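Local coordinates for protein adenylyltransferase and sulfurtransferase uba4 (Chaetomium thermophilum, PDB 6YUB) that probably activates a ubiquitin-like sulfur carrier by adenylation and transfers sulfur to it, serving tRNA wobble-uridine thiolation and molybdenum cofactor synthesis, at residues Asp65-Ala79 / Arg84-His96. Numbering follows the deposited sequence.
Sequences DGDSVETSNLHRQVA and RVGMLKVDSLITH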
# COMPACT_ATOMS: atom_id res chain seq x y z
N ASP B 65 -4.20 -24.48 -5.45
CA ASP B 65 -4.45 -24.53 -4.02
C ASP B 65 -5.22 -25.80 -3.69
O ASP B 65 -6.13 -26.19 -4.43
CB ASP B 65 -5.23 -23.30 -3.55
CG ASP B 65 -4.94 -22.93 -2.11
OD1 ASP B 65 -4.93 -23.84 -1.25
OD2 ASP B 65 -4.69 -21.73 -1.84
N GLY B 66 -4.86 -26.43 -2.57
CA GLY B 66 -5.52 -27.64 -2.14
C GLY B 66 -6.26 -27.49 -0.82
O GLY B 66 -6.88 -28.44 -0.34
N ASP B 67 -6.20 -26.30 -0.24
CA ASP B 67 -6.85 -26.03 1.03
C ASP B 67 -8.30 -25.57 0.82
O ASP B 67 -8.75 -25.33 -0.30
CB ASP B 67 -6.07 -24.99 1.82
CG ASP B 67 -4.74 -25.52 2.34
OD1 ASP B 67 -4.67 -26.71 2.71
OD2 ASP B 67 -3.76 -24.74 2.37
N SER B 68 -9.02 -25.44 1.94
CA SER B 68 -10.43 -25.10 1.93
C SER B 68 -10.67 -23.72 2.53
O SER B 68 -9.83 -23.17 3.25
CB SER B 68 -11.24 -26.14 2.72
OG SER B 68 -11.45 -27.32 1.95
N VAL B 69 -11.85 -23.17 2.22
CA VAL B 69 -12.24 -21.87 2.75
C VAL B 69 -12.60 -22.00 4.22
O VAL B 69 -13.31 -22.94 4.63
CB VAL B 69 -13.41 -21.29 1.94
CG1 VAL B 69 -13.94 -20.01 2.58
CG2 VAL B 69 -12.98 -21.04 0.50
N GLU B 70 -12.12 -21.06 5.03
CA GLU B 70 -12.39 -21.04 6.46
C GLU B 70 -12.93 -19.67 6.86
O GLU B 70 -12.59 -18.65 6.26
CB GLU B 70 -11.13 -21.36 7.28
CG GLU B 70 -10.63 -22.78 7.11
CD GLU B 70 -9.35 -23.05 7.89
OE1 GLU B 70 -8.38 -22.29 7.73
OE2 GLU B 70 -9.33 -24.02 8.67
N THR B 71 -13.76 -19.66 7.91
CA THR B 71 -14.39 -18.42 8.34
C THR B 71 -13.37 -17.42 8.85
O THR B 71 -13.50 -16.21 8.62
CB THR B 71 -15.42 -18.72 9.44
OG1 THR B 71 -16.35 -19.70 8.97
CG2 THR B 71 -16.17 -17.45 9.85
N SER B 72 -12.33 -17.90 9.54
CA SER B 72 -11.36 -17.02 10.17
C SER B 72 -10.40 -16.36 9.19
O SER B 72 -9.59 -15.54 9.61
CB SER B 72 -10.56 -17.82 11.21
OG SER B 72 -9.93 -18.94 10.61
N ASN B 73 -10.48 -16.70 7.90
CA ASN B 73 -9.62 -16.08 6.89
C ASN B 73 -10.37 -15.12 5.98
O ASN B 73 -9.75 -14.51 5.10
CB ASN B 73 -8.95 -17.17 6.04
CG ASN B 73 -7.98 -18.02 6.84
OD1 ASN B 73 -7.39 -17.56 7.81
ND2 ASN B 73 -7.82 -19.27 6.42
N LEU B 74 -11.68 -14.96 6.17
CA LEU B 74 -12.46 -14.13 5.26
C LEU B 74 -12.07 -12.66 5.36
O LEU B 74 -12.19 -11.92 4.38
CB LEU B 74 -13.95 -14.31 5.53
CG LEU B 74 -14.52 -15.68 5.17
CD1 LEU B 74 -15.96 -15.82 5.65
CD2 LEU B 74 -14.44 -15.90 3.66
N HIS B 75 -11.59 -12.22 6.53
CA HIS B 75 -11.22 -10.82 6.70
C HIS B 75 -10.11 -10.40 5.74
O HIS B 75 -9.99 -9.21 5.44
CB HIS B 75 -10.78 -10.57 8.14
CG HIS B 75 -9.45 -11.16 8.48
ND1 HIS B 75 -8.32 -10.40 8.69
CD2 HIS B 75 -9.06 -12.45 8.66
CE1 HIS B 75 -7.30 -11.19 8.97
NE2 HIS B 75 -7.72 -12.44 8.96
N ARG B 76 -9.31 -11.36 5.26
CA ARG B 76 -8.24 -11.08 4.31
C ARG B 76 -8.44 -11.74 2.95
O ARG B 76 -7.87 -11.26 1.96
CB ARG B 76 -6.89 -11.54 4.88
CG ARG B 76 -6.76 -13.05 5.06
CD ARG B 76 -5.37 -13.47 5.56
NE ARG B 76 -5.02 -14.80 5.06
CZ ARG B 76 -4.05 -15.05 4.18
NH1 ARG B 76 -3.29 -14.07 3.71
NH2 ARG B 76 -3.81 -16.29 3.79
N GLN B 77 -9.22 -12.82 2.87
CA GLN B 77 -9.49 -13.51 1.61
C GLN B 77 -10.88 -13.13 1.12
O GLN B 77 -11.83 -13.91 1.16
CB GLN B 77 -9.34 -15.02 1.79
CG GLN B 77 -8.06 -15.41 2.52
CD GLN B 77 -7.85 -16.91 2.59
OE1 GLN B 77 -8.73 -17.70 2.24
NE2 GLN B 77 -6.66 -17.32 3.04
N VAL B 78 -10.98 -11.88 0.64
CA VAL B 78 -12.28 -11.27 0.38
C VAL B 78 -12.94 -11.75 -0.90
O VAL B 78 -14.09 -11.37 -1.17
CB VAL B 78 -12.14 -9.73 0.34
CG1 VAL B 78 -11.58 -9.22 1.65
CG2 VAL B 78 -11.27 -9.30 -0.83
N ALA B 79 -12.27 -12.57 -1.70
CA ALA B 79 -12.90 -13.18 -2.86
C ALA B 79 -13.75 -14.39 -2.50
O ALA B 79 -14.45 -14.92 -3.37
CB ALA B 79 -11.85 -13.58 -3.90
N ARG B 84 -19.57 -20.41 1.20
CA ARG B 84 -18.63 -21.31 0.55
C ARG B 84 -17.57 -21.83 1.50
O ARG B 84 -16.60 -22.46 1.05
CB ARG B 84 -17.98 -20.62 -0.65
CG ARG B 84 -18.98 -20.20 -1.72
CD ARG B 84 -18.31 -20.02 -3.08
NE ARG B 84 -17.46 -18.84 -3.13
CZ ARG B 84 -17.87 -17.62 -3.48
NH1 ARG B 84 -19.13 -17.41 -3.80
NH2 ARG B 84 -17.00 -16.62 -3.51
N VAL B 85 -17.73 -21.60 2.81
CA VAL B 85 -16.83 -22.20 3.79
C VAL B 85 -16.90 -23.71 3.67
O VAL B 85 -17.99 -24.30 3.59
CB VAL B 85 -17.19 -21.72 5.20
CG1 VAL B 85 -16.47 -22.56 6.25
CG2 VAL B 85 -16.84 -20.25 5.36
N GLY B 86 -15.74 -24.36 3.69
CA GLY B 86 -15.63 -25.77 3.47
C GLY B 86 -15.34 -26.17 2.04
O GLY B 86 -14.88 -27.29 1.79
N MET B 87 -15.61 -25.28 1.08
CA MET B 87 -15.29 -25.53 -0.31
C MET B 87 -13.81 -25.25 -0.57
O MET B 87 -13.17 -24.46 0.13
CB MET B 87 -16.16 -24.66 -1.21
CG MET B 87 -15.93 -24.85 -2.71
SD MET B 87 -16.73 -23.56 -3.69
CE MET B 87 -18.46 -23.83 -3.27
N LEU B 88 -13.26 -25.93 -1.58
CA LEU B 88 -11.91 -25.66 -2.02
C LEU B 88 -11.75 -24.17 -2.34
O LEU B 88 -12.61 -23.57 -2.99
CB LEU B 88 -11.57 -26.50 -3.24
CG LEU B 88 -11.44 -28.01 -3.03
CD1 LEU B 88 -11.17 -28.71 -4.35
CD2 LEU B 88 -10.35 -28.32 -2.03
N LYS B 89 -10.63 -23.59 -1.88
CA LYS B 89 -10.37 -22.19 -2.17
C LYS B 89 -10.36 -21.93 -3.67
O LYS B 89 -10.94 -20.94 -4.14
CB LYS B 89 -9.04 -21.77 -1.55
CG LYS B 89 -9.05 -21.72 -0.03
CD LYS B 89 -7.98 -20.77 0.50
CE LYS B 89 -6.66 -21.48 0.71
NZ LYS B 89 -5.52 -20.51 0.81
N VAL B 90 -9.72 -22.81 -4.45
CA VAL B 90 -9.62 -22.60 -5.89
C VAL B 90 -11.00 -22.51 -6.52
O VAL B 90 -11.24 -21.67 -7.41
CB VAL B 90 -8.77 -23.72 -6.52
CG1 VAL B 90 -9.41 -25.08 -6.30
CG2 VAL B 90 -8.58 -23.46 -8.00
N ASP B 91 -11.94 -23.36 -6.08
CA ASP B 91 -13.28 -23.34 -6.65
C ASP B 91 -14.07 -22.12 -6.17
O ASP B 91 -14.82 -21.52 -6.95
CB ASP B 91 -14.02 -24.63 -6.29
CG ASP B 91 -13.51 -25.83 -7.05
OD1 ASP B 91 -13.25 -25.71 -8.27
OD2 ASP B 91 -13.36 -26.91 -6.44
N SER B 92 -13.93 -21.76 -4.89
CA SER B 92 -14.63 -20.59 -4.38
C SER B 92 -14.12 -19.31 -5.03
O SER B 92 -14.90 -18.39 -5.31
CB SER B 92 -14.46 -20.51 -2.86
OG SER B 92 -14.99 -19.31 -2.34
N LEU B 93 -12.81 -19.23 -5.28
CA LEU B 93 -12.24 -18.04 -5.91
C LEU B 93 -12.68 -17.93 -7.36
O LEU B 93 -13.04 -16.83 -7.82
CB LEU B 93 -10.72 -18.09 -5.82
CG LEU B 93 -9.96 -17.02 -6.61
CD1 LEU B 93 -10.48 -15.64 -6.28
CD2 LEU B 93 -8.45 -17.11 -6.33
N ILE B 94 -12.65 -19.04 -8.10
CA ILE B 94 -13.07 -19.01 -9.50
C ILE B 94 -14.55 -18.66 -9.62
O ILE B 94 -14.96 -18.04 -10.61
CB ILE B 94 -12.75 -20.36 -10.18
CG1 ILE B 94 -11.23 -20.49 -10.36
CG2 ILE B 94 -13.49 -20.48 -11.51
CD1 ILE B 94 -10.76 -21.87 -10.75
N THR B 95 -15.35 -19.03 -8.63
CA THR B 95 -16.76 -18.65 -8.65
C THR B 95 -16.90 -17.13 -8.70
O THR B 95 -17.73 -16.60 -9.45
CB THR B 95 -17.49 -19.21 -7.43
OG1 THR B 95 -17.52 -20.63 -7.49
CG2 THR B 95 -18.92 -18.67 -7.37
N HIS B 96 -16.09 -16.41 -7.93
CA HIS B 96 -16.14 -14.95 -7.93
C HIS B 96 -15.48 -14.37 -9.17
O HIS B 96 -15.93 -13.35 -9.69
CB HIS B 96 -15.46 -14.42 -6.66
CG HIS B 96 -15.42 -12.92 -6.58
ND1 HIS B 96 -16.56 -12.14 -6.62
CD2 HIS B 96 -14.38 -12.07 -6.45
CE1 HIS B 96 -16.21 -10.87 -6.53
NE2 HIS B 96 -14.90 -10.80 -6.42
O HOH W 1 -8.24 -25.21 -3.02
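Backbone hydrogen bonds and one salt bridge, Asp65 with Lys89, pin the long loop after strand 60-64 to the start of helix 89-100. Val69 N gives a 2.8 Å bond to Met87 O, and Val69 O receives Gly86 N, which emerges from the type II turn Arg84–Met87. Two residues before Val69, Asp67 O takes the amide of Lys89, in the first turn of the helix, almost straight on (N to O 3.0 Å, 175°). A water adds a second link here, donating to Asp67 O and accepting from Val90 N. The lysine chain runs past the Ser68 carbonyl carbon, crosses the Gln77 side chain at about a right angle, CD against OE1, and bends at chi3 (-88°), bringing NZ to 3.0 Å from Asp65 OD2, on its syn side but tilted 29° out of the carboxylate plane. That oxygen also accepts from Ala42 N, while OD1 takes Asp67 N in an Asx turn. Replacing Asp65 with an alanine would probably leave the Lys89 ammonium without its carboxylate mate and release the turn at Asp67. Apolar packing completes the contact: Val69 CG2 packs on Ser92 CB (3.7 Å), and Ala79 CB presses tightly on Leu93 CD1 (3.4 Å) beside helix 46-56. Arg84 NE bonds Ser92 OG in the guanidinium plane, tying the turn to the helix. An acidic residue just after the second strand of a Rossmann-type fold, paired with a lysine, is consistent with the predicted ATP site of the HesA/MoeB/ThiF adenylyltransferase domain.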